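Probable ribose-5-phosphate isomerase B (Mycoplasma genitalium, PDB 6MU0) probably catalyses the interconversion of ribulose 5-phosphate and ribose 5-phosphate in the non-oxidative stage of the pentose phosphate pathway. Local coordinates at residues 81-86 and 115-120; 40-45 and 58-63; 13-18 and 26-31. One frame throughout, in Å; residues are numbered along the deposited sequence. Where two conformers were deposited one is given.

Contact 1 of 3, residues 81-86 and 115-120; sequences VGVCMA and VLCLSS. With 5RP (ribulose-5-phosphate), chain B.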
loop_
_atom_site.group_PDB
_atom_site.type_symbol
_atom_site.label_atom_id
_atom_site.label_comp_id
_atom_site.label_asym_id
_atom_site.label_seq_id
_atom_site.Cartn_x
_atom_site.Cartn_y
_atom_site.Cartn_z
ATOM N N VAL A 81 3.726 8.525 6.282
ATOM C CA VAL A 81 4.433 9.429 5.376
ATOM C C VAL A 81 5.703 8.795 4.825
ATOM O O VAL A 81 5.979 8.882 3.624
ATOM C CB VAL A 81 4.742 10.758 6.085
ATOM C CG1 VAL A 81 5.729 11.582 5.265
ATOM C CG2 VAL A 81 3.472 11.534 6.338
ATOM N N GLY A 82 6.526 8.220 5.701
ATOM C CA GLY A 82 7.835 7.755 5.273
ATOM C C GLY A 82 7.764 6.643 4.247
ATOM O O GLY A 82 8.451 6.680 3.218
ATOM N N VAL A 83 6.925 5.636 4.509
ATOM C CA VAL A 83 6.772 4.548 3.548
ATOM C C VAL A 83 6.185 5.050 2.241
ATOM O O VAL A 83 6.488 4.509 1.174
ATOM C CB VAL A 83 5.944 3.381 4.127
ATOM C CG1 VAL A 83 6.663 2.718 5.292
ATOM C CG2 VAL A 83 4.527 3.829 4.513
ATOM N N CYS A 84 5.343 6.089 2.294
ATOM C CA CYS A 84 4.775 6.659 1.074
ATOM C C CYS A 84 5.849 7.356 0.242
ATOM O O CYS A 84 5.911 7.171 -0.980
ATOM C CB CYS A 84 3.634 7.609 1.443
ATOM S SG CYS A 84 2.798 8.380 0.076
ATOM N N MET A 85 6.700 8.167 0.887
ATOM C CA MET A 85 7.814 8.800 0.178
ATOM C C MET A 85 8.697 7.753 -0.476
ATOM O O MET A 85 9.055 7.859 -1.658
ATOM C CB MET A 85 8.686 9.584 1.160
ATOM C CG MET A 85 8.080 10.819 1.772
ATOM S SD MET A 85 9.219 11.459 3.016
ATOM C CE MET A 85 8.462 13.042 3.388
ATOM N N ALA A 86 9.080 6.742 0.299
ATOM C CA ALA A 86 9.993 5.717 -0.191
ATOM C C ALA A 86 9.365 4.903 -1.315
ATOM O O ALA A 86 9.976 4.720 -2.375
ATOM C CB ALA A 86 10.410 4.811 0.967
ATOM N N VAL A 115 -0.041 0.896 -4.101
ATOM C CA VAL A 115 0.466 0.735 -2.749
ATOM C C VAL A 115 -0.349 1.638 -1.834
ATOM O O VAL A 115 -0.509 2.836 -2.109
ATOM C CB VAL A 115 1.973 1.046 -2.645
ATOM C CG1 VAL A 115 2.437 1.051 -1.189
ATOM C CG2 VAL A 115 2.792 0.034 -3.453
ATOM N N LEU A 116 -0.884 1.048 -0.770
ATOM C CA LEU A 116 -1.679 1.732 0.234
ATOM C C LEU A 116 -0.807 1.918 1.468
ATOM O O LEU A 116 -0.272 0.940 2.003
ATOM C CB LEU A 116 -2.892 0.863 0.569
ATOM C CG LEU A 116 -3.774 1.336 1.718
ATOM C CD1 LEU A 116 -4.435 2.666 1.396
ATOM C CD2 LEU A 116 -4.811 0.259 2.015
ATOM N N CYS A 117 -0.671 3.166 1.915
ATOM C CA CYS A 117 0.145 3.524 3.066
ATOM C C CYS A 117 -0.759 3.954 4.212
ATOM O O CYS A 117 -1.687 4.751 4.011
ATOM C CB CYS A 117 1.117 4.646 2.705
ATOM S SG CYS A 117 2.226 4.174 1.346
ATOM N N LEU A 118 -0.471 3.425 5.405
ATOM C CA LEU A 118 -1.331 3.541 6.571
ATOM C C LEU A 118 -0.525 4.003 7.777
ATOM O O LEU A 118 0.679 3.738 7.892
ATOM C CB LEU A 118 -1.952 2.185 6.933
ATOM C CG LEU A 118 -2.744 1.482 5.833
ATOM C CD1 LEU A 118 -3.170 0.099 6.284
ATOM C CD2 LEU A 118 -3.947 2.307 5.420
ATOM N N SER A 119 -1.230 4.657 8.691
ATOM C CA SER A 119 -0.693 5.132 9.959
ATOM C C SER A 119 -0.991 4.145 11.084
ATOM O O SER A 119 -2.153 3.796 11.317
ATOM C CB SER A 119 -1.357 6.463 10.299
ATOM O OG SER A 119 -1.053 6.878 11.620
ATOM N N SER A 120 0.047 3.758 11.821
ATOM C CA SER A 120 -0.105 2.920 13.001
ATOM C C SER A 120 -0.372 3.715 14.273
ATOM O O SER A 120 -0.933 3.158 15.221
ATOM C CB SER A 120 1.169 2.109 13.223
ATOM O OG SER A 120 2.253 2.997 13.402
HETATM C C2 5RP B . 7.774 7.638 9.391
HETATM C C3 5RP B . 7.199 7.147 10.704
HETATM C C5 5RP B . 8.038 6.145 11.512
HETATM O O13 5RP B . 7.256 5.030 11.892
HETATM C C6 5RP B . 8.502 6.940 12.734
HETATM O O14 5RP B . 9.273 8.051 12.282
HETATM C C7 5RP B . 9.309 6.098 13.698
HETATM O O8 5RP B . 9.482 6.860 14.907
HETATM P P9 5RP B . 10.350 6.244 16.107
HETATM O O12 5RP B . 10.311 7.290 17.185
HETATM O O11 5RP B . 9.678 4.937 16.516
HETATM O O10 5RP B . 11.746 5.977 15.578
HETATM O O4 5RP B . 6.145 7.550 11.152
HETATM O O1 5RP B . 6.888 8.561 8.768
#
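C117 lays its thiol against the backbone side of C84: SG sits 3.6 Å from C84 CA, and from C84 CB it is only a little farther. With SG turned anti to the carbonyl carbon and beside the backbone N (chi1 -59°), the sulfur lies alongside the helix. V83 joins in through CG2, which comes within 3.9 Å of both C117 CB and C117 SG. C84 SG goes elsewhere, anti to its own backbone N, and ends 4.4 Å from C117 SG, far too long for a disulfide. All of this is apolar packing, without a hydrogen bond between the segments. It seats the start of helix 81-88 on strand 115-117 in the parallel sheet of a Rossmann-like three-layer sandwich. The strand offers C117 to this helix, while L116 and L118 face helix 125-137 in the opposite layer. V83 also leans on L75 of the neighbouring strand and on Y53 and A57 of helix 53-66. The first turn of the helix also touches the ligand. G82 N donates to O1 of ribulose-5-phosphate at 3.1 Å, a somewhat bent bond (142° at the hydrogen), and the bare glycine lets the C2-O1 end of the sugar come up close to the helix. One residue on, V83 N is hydrogen-bonded to OD1 of the 3-sulfinoalanine at position 77, the oxidised form of the cysteine that is probably the proton acceptor. S119 OG meets G78 O, tying the segment beyond the strand to the same binding loop.

Contact 2 of 3, residues 40-45 and 58-63; sequences VDLGPN and FLVADK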
loop_
_atom_site.group_PDB
_atom_site.type_symbol
_atom_site.label_atom_id
_atom_site.label_comp_id
_atom_site.label_asym_id
_atom_site.label_seq_id
_atom_site.Cartn_x
_atom_site.Cartn_y
_atom_site.Cartn_z
ATOM N N VAL A 40 1.326 -11.673 1.314
ATOM C CA VAL A 40 2.745 -11.958 1.489
ATOM C C VAL A 40 3.289 -10.954 2.504
ATOM O O VAL A 40 3.533 -9.791 2.164
ATOM C CB VAL A 40 3.503 -11.864 0.161
ATOM C CG1 VAL A 40 4.910 -12.396 0.310
ATOM C CG2 VAL A 40 2.747 -12.588 -0.948
ATOM N N ASP A 41 3.497 -11.399 3.745
ATOM C CA ASP A 41 4.053 -10.563 4.807
ATOM C C ASP A 41 5.571 -10.572 4.673
ATOM O O ASP A 41 6.219 -11.597 4.912
ATOM C CB ASP A 41 3.588 -11.136 6.143
ATOM C CG ASP A 41 4.089 -10.359 7.356
ATOM O OD1 ASP A 41 4.943 -9.453 7.240
ATOM O OD2 ASP A 41 3.616 -10.686 8.461
ATOM N N LEU A 42 6.138 -9.432 4.276
ATOM C CA LEU A 42 7.570 -9.304 4.051
ATOM C C LEU A 42 8.327 -8.853 5.289
ATOM O O LEU A 42 9.536 -8.617 5.209
ATOM C CB LEU A 42 7.844 -8.355 2.881
ATOM C CG LEU A 42 7.278 -8.816 1.536
ATOM C CD1 LEU A 42 7.585 -7.803 0.451
ATOM C CD2 LEU A 42 7.829 -10.182 1.158
ATOM N N GLY A 43 7.657 -8.739 6.428
ATOM C CA GLY A 43 8.317 -8.422 7.667
ATOM C C GLY A 43 8.078 -6.989 8.102
ATOM O O GLY A 43 7.385 -6.215 7.431
ATOM N N PRO A 44 8.659 -6.601 9.249
ATOM C CA PRO A 44 9.472 -7.444 10.134
ATOM C C PRO A 44 8.639 -8.488 10.875
ATOM O O PRO A 44 7.424 -8.355 11.016
ATOM C CB PRO A 44 10.093 -6.440 11.115
ATOM C CG PRO A 44 9.254 -5.257 11.059
ATOM C CD PRO A 44 8.515 -5.231 9.763
ATOM N N ASN A 45 9.318 -9.533 11.335
ATOM C CA ASN A 45 8.679 -10.665 11.992
ATOM C C ASN A 45 8.884 -10.661 13.497
ATOM O O ASN A 45 8.362 -11.540 14.196
ATOM C CB ASN A 45 9.162 -11.960 11.339
ATOM C CG ASN A 45 8.905 -11.945 9.852
ATOM O OD1 ASN A 45 7.817 -11.563 9.417
ATOM N ND2 ASN A 45 9.911 -12.279 9.058
ATOM N N PHE A 58 10.854 -0.522 0.603
ATOM C CA PHE A 58 11.439 -0.973 -0.654
ATOM C C PHE A 58 11.207 -2.461 -0.898
ATOM O O PHE A 58 11.069 -2.872 -2.053
ATOM C CB PHE A 58 12.920 -0.587 -0.738
ATOM C CG PHE A 58 13.149 0.901 -0.831
ATOM C CD1 PHE A 58 12.460 1.659 -1.769
ATOM C CD2 PHE A 58 14.026 1.546 0.026
ATOM C CE1 PHE A 58 12.655 3.034 -1.864
ATOM C CE2 PHE A 58 14.215 2.925 -0.060
ATOM C CZ PHE A 58 13.517 3.663 -0.998
ATOM N N LEU A 59 11.148 -3.280 0.156
ATOM C CA LEU A 59 10.806 -4.686 -0.042
ATOM C C LEU A 59 9.457 -4.824 -0.734
ATOM O O LEU A 59 9.314 -5.569 -1.708
ATOM C CB LEU A 59 10.782 -5.423 1.295
ATOM C CG LEU A 59 12.130 -5.726 1.945
ATOM C CD1 LEU A 59 11.894 -6.439 3.266
ATOM C CD2 LEU A 59 13.033 -6.558 1.037
ATOM N N VAL A 60 8.449 -4.109 -0.238
ATOM C CA VAL A 60 7.116 -4.180 -0.830
ATOM C C VAL A 60 7.111 -3.546 -2.213
ATOM O O VAL A 60 6.594 -4.119 -3.178
ATOM C CB VAL A 60 6.091 -3.500 0.097
ATOM C CG1 VAL A 60 4.792 -3.222 -0.646
ATOM C CG2 VAL A 60 5.831 -4.352 1.320
ATOM N N ALA A 61 7.640 -2.325 -2.316
ATOM C CA ALA A 61 7.527 -1.582 -3.563
ATOM C C ALA A 61 8.296 -2.258 -4.693
ATOM O O ALA A 61 7.837 -2.263 -5.842
ATOM C CB ALA A 61 7.997 -0.148 -3.358
ATOM N N ASP A 62 9.462 -2.838 -4.393
ATOM C CA ASP A 62 10.199 -3.550 -5.431
ATOM C C ASP A 62 9.431 -4.766 -5.936
ATOM O O ASP A 62 9.554 -5.120 -7.111
ATOM C CB ASP A 62 11.594 -3.942 -4.936
ATOM C CG ASP A 62 12.585 -2.785 -4.972
ATOM O OD1 ASP A 62 12.396 -1.837 -5.764
ATOM O OD2 ASP A 62 13.575 -2.838 -4.211
ATOM N N LYS A 63 8.633 -5.415 -5.078
ATOM C CA LYS A 63 7.781 -6.504 -5.555
ATOM C C LYS A 63 6.667 -5.972 -6.447
ATOM O O LYS A 63 6.405 -6.518 -7.527
ATOM C CB LYS A 63 7.196 -7.292 -4.381
ATOM C CG LYS A 63 8.183 -8.178 -3.658
ATOM C CD LYS A 63 8.603 -9.355 -4.519
ATOM C CE LYS A 63 9.457 -10.325 -3.722
ATOM N NZ LYS A 63 9.869 -11.491 -4.546
#
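L42 pushes one methyl, CD1, into the side of helix 53-66, and nearly the whole contact hangs on that carbon. It rests 3.6 Å from L59 O, over the peptide that joins L59 to V60, with the L59 carbonyl carbon almost as near. Around this spot three helix side chains form a shallow seat: V60 CG2 at 4.0 Å and L59 CB at 4.1 Å from L42 CD1, with K63 CG slightly farther off. L59 returns the contact along its own branch, its CD1 lying 3.8 Å from L42 O. The touching groups are hydrocarbon against hydrocarbon and backbone, and no hydrogen bond crosses. The L59 carbonyl under the methyl accepts a weak bond from K63 N. K63 contributes the root of its chain and bends at chi2 (-70°), which takes the ammonium end away from the leucine.

The next shell fixes L42 from behind. D41 makes an Asx turn: its OD1 accepts from G43 N at 2.9 Å, on the anti side of the carboxylate and 29° out of its plane. The same oxygen forms a salt bridge with K25 NZ, and since K25 also bonds to P44 O, one lysine staples the chain on both sides of the turn. G43 takes a positive phi, and a cis peptide follows it at P44, so the chain swings sharply off the strand just past L42. In the fold, L42 leaves edge strand 38-41, still bonded through its backbone to I15; V60 reaches A16 and K63 reaches F14 of the adjacent strand 12-16, while F58 and A61 turn to helix 81-88.

Contact 3 of 3, residues 13-18 and 26-31; sequences IFIASD and KIISEH. With 5RP (ribulose-5-phosphate), chain B.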
loop_
_atom_site.group_PDB
_atom_site.type_symbol
_atom_site.label_atom_id
_atom_site.label_comp_id
_atom_site.label_asym_id
_atom_site.label_seq_id
_atom_site.Cartn_x
_atom_site.Cartn_y
_atom_site.Cartn_z
ATOM N N ILE A 13 -0.755 -9.552 -2.768
ATOM C CA ILE A 13 -0.680 -8.364 -1.921
ATOM C C ILE A 13 0.524 -8.531 -1.007
ATOM O O ILE A 13 0.587 -9.488 -0.226
ATOM C CB ILE A 13 -1.953 -8.180 -1.081
ATOM C CG1 ILE A 13 -3.187 -8.085 -1.982
ATOM C CG2 ILE A 13 -1.830 -6.938 -0.186
ATOM C CD1 ILE A 13 -4.501 -8.026 -1.218
ATOM N N PHE A 14 1.475 -7.609 -1.100
ATOM C CA PHE A 14 2.674 -7.621 -0.270
ATOM C C PHE A 14 2.495 -6.601 0.845
ATOM O O PHE A 14 2.127 -5.453 0.581
ATOM C CB PHE A 14 3.897 -7.261 -1.114
ATOM C CG PHE A 14 4.130 -8.211 -2.258
ATOM C CD1 PHE A 14 4.865 -9.379 -2.067
ATOM C CD2 PHE A 14 3.583 -7.971 -3.513
ATOM C CE1 PHE A 14 5.075 -10.272 -3.107
ATOM C CE2 PHE A 14 3.797 -8.868 -4.557
ATOM C CZ PHE A 14 4.536 -10.014 -4.346
ATOM N N ILE A 15 2.759 -7.009 2.083
ATOM C CA ILE A 15 2.546 -6.147 3.240
ATOM C C ILE A 15 3.806 -6.106 4.093
ATOM O O ILE A 15 4.473 -7.125 4.298
ATOM C CB ILE A 15 1.303 -6.573 4.058
ATOM C CG1 ILE A 15 1.002 -5.562 5.168
ATOM C CG2 ILE A 15 1.434 -7.982 4.608
ATOM C CD1 ILE A 15 -0.384 -5.712 5.775
ATOM N N ALA A 16 4.128 -4.916 4.592
ATOM C CA ALA A 16 5.239 -4.740 5.511
ATOM C C ALA A 16 4.985 -3.511 6.372
ATOM O O ALA A 16 4.080 -2.714 6.111
ATOM C CB ALA A 16 6.581 -4.639 4.785
ATOM N N SER A 17 5.820 -3.343 7.392
ATOM C CA SER A 17 5.720 -2.192 8.276
ATOM C C SER A 17 7.109 -1.871 8.796
ATOM O O SER A 17 8.087 -2.538 8.456
ATOM C CB SER A 17 4.774 -2.488 9.446
ATOM O OG SER A 17 5.325 -3.439 10.343
ATOM N N ASP A 18 7.207 -0.843 9.636
ATOM C CA ASP A 18 8.332 -0.774 10.553
ATOM C C ASP A 18 7.888 -1.280 11.924
ATOM O O ASP A 18 6.791 -1.832 12.087
ATOM C CB ASP A 18 8.980 0.616 10.582
ATOM C CG ASP A 18 8.130 1.668 11.282
ATOM O OD1 ASP A 18 6.981 1.365 11.677
ATOM O OD2 ASP A 18 8.631 2.817 11.423
ATOM N N LYS A 26 -0.296 -7.912 11.303
ATOM C CA LYS A 26 -0.866 -9.253 11.435
ATOM C C LYS A 26 -2.384 -9.227 11.300
ATOM O O LYS A 26 -2.971 -10.110 10.662
ATOM C CB LYS A 26 -0.470 -9.921 12.754
ATOM C CG LYS A 26 -1.109 -11.317 12.888
ATOM C CD LYS A 26 -0.704 -12.089 14.135
ATOM C CE LYS A 26 -1.414 -13.446 14.177
ATOM N NZ LYS A 26 -1.019 -14.242 15.371
ATOM N N ILE A 27 -3.043 -8.243 11.917
ATOM C CA ILE A 27 -4.493 -8.125 11.787
ATOM C C ILE A 27 -4.896 -8.041 10.318
ATOM O O ILE A 27 -5.799 -8.751 9.859
ATOM C CB ILE A 27 -5.007 -6.915 12.585
ATOM C CG1 ILE A 27 -4.840 -7.148 14.086
ATOM C CG2 ILE A 27 -6.463 -6.631 12.235
ATOM C CD1 ILE A 27 -5.101 -5.912 14.935
ATOM N N ILE A 28 -4.253 -7.147 9.561
ATOM C CA ILE A 28 -4.608 -6.984 8.152
ATOM C C ILE A 28 -4.294 -8.247 7.361
ATOM O O ILE A 28 -5.111 -8.719 6.555
ATOM C CB ILE A 28 -3.898 -5.761 7.551
ATOM C CG1 ILE A 28 -4.402 -4.471 8.194
ATOM C CG2 ILE A 28 -4.092 -5.748 6.046
ATOM C CD1 ILE A 28 -3.587 -3.257 7.795
ATOM N N SER A 29 -3.106 -8.818 7.572
ATOM C CA SER A 29 -2.708 -9.991 6.802
ATOM C C SER A 29 -3.686 -11.142 7.008
ATOM O O SER A 29 -4.145 -11.761 6.042
ATOM C CB SER A 29 -1.288 -10.401 7.182
ATOM O OG SER A 29 -0.910 -11.567 6.483
ATOM N N GLU A 30 -4.021 -11.438 8.261
ATOM C CA GLU A 30 -4.929 -12.549 8.529
ATOM C C GLU A 30 -6.347 -12.249 8.052
ATOM O O GLU A 30 -7.047 -13.146 7.566
ATOM C CB GLU A 30 -4.885 -12.920 10.011
ATOM C CG GLU A 30 -3.530 -13.458 10.456
ATOM C CD GLU A 30 -3.152 -14.797 9.816
ATOM O OE1 GLU A 30 -4.051 -15.578 9.435
ATOM O OE2 GLU A 30 -1.937 -15.076 9.716
ATOM N N HIS A 31 -6.786 -10.995 8.186
ATOM C CA HIS A 31 -8.082 -10.581 7.653
ATOM C C HIS A 31 -8.175 -10.866 6.156
ATOM O O HIS A 31 -9.160 -11.443 5.669
ATOM C CB HIS A 31 -8.239 -9.087 7.950
ATOM C CG HIS A 31 -9.404 -8.430 7.285
ATOM N ND1 HIS A 31 -10.697 -8.560 7.741
ATOM C CD2 HIS A 31 -9.455 -7.576 6.237
ATOM C CE1 HIS A 31 -11.498 -7.837 6.978
ATOM N NE2 HIS A 31 -10.769 -7.228 6.060
HETATM C C2 5RP B . 7.774 7.638 9.391
HETATM C C3 5RP B . 7.199 7.147 10.704
HETATM C C5 5RP B . 8.038 6.145 11.512
HETATM O O13 5RP B . 7.256 5.030 11.892
HETATM C C6 5RP B . 8.502 6.940 12.734
HETATM O O14 5RP B . 9.273 8.051 12.282
HETATM C C7 5RP B . 9.309 6.098 13.698
HETATM O O8 5RP B . 9.482 6.860 14.907
HETATM P P9 5RP B . 10.350 6.244 16.107
HETATM O O12 5RP B . 10.311 7.290 17.185
HETATM O O11 5RP B . 9.678 4.937 16.516
HETATM O O10 5RP B . 11.746 5.977 15.578
HETATM O O4 5RP B . 6.145 7.550 11.152
HETATM O O1 5RP B . 6.888 8.561 8.768
#
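I28 meets I15 first along helix 22-34: its CG2 methyl stands 3.7 Å from I15 CD1, with I28 CB close behind at 3.9 Å. The two isoleucines approach at a slant. I15 holds CG1 anti to its N (chi1 -173°) and keeps the rest of the chain extended, which carries CD1 out from the strand to the helix. The other branch of I28 ends with CD1 against L118 CD1, just past strand 115-117. Next in line, S29 takes up the second branch of I15 more loosely, S29 CB lying 4.5 Å from I15 CG2, and it also packs on V39 of strand 38-41. H31, a turn on from I27, makes no contact with 13-18; its side chain touches I129 and its NE2 is hydrogen-bonded to D133 OD1, tying the helix to helix 125-137. The geometry is that of a beta-alpha-beta unit, strand 12-16, helix 22-34 and strand 38-41, with the helix laid across two adjacent parallel strands.

Past the end of the strand the character changes. S17 OG donates to D18 O at 2.8 Å, tilted 24° from the carbonyl plane, and D18 turns its carboxylate to the ligand: OD2 accepts from O13 of ribulose-5-phosphate at 2.6 Å. Its other oxygen, OD1, is hydrogen-bonded to T20 OG1, a second partner that steadies the carboxylate. The isoleucine packing takes no direct part in binding; of these two segments it is D18, just past the strand, that bonds the sugar.

In the fold
All three contacts press a helix onto the one parallel sheet. Contacts 1 and 3 are buried and work on opposite faces: 81-86 covers one, 26-31 the other, and L118, turned to the face of 26-31, meets I28 there. Contact 2 lies on the same face as contact 1, where F58 touches A86, but at the edge strand and only partly buried, and a lysine stem joins its packing. Contacts 2 and 3 share the pairing of strands 38-41 and 12-16. The apolar packing is alike in all three; the polar atoms serve different ends, ligand binding in contacts 1 and 3, through a backbone N and a carboxylate respectively, and a turn in contact 2.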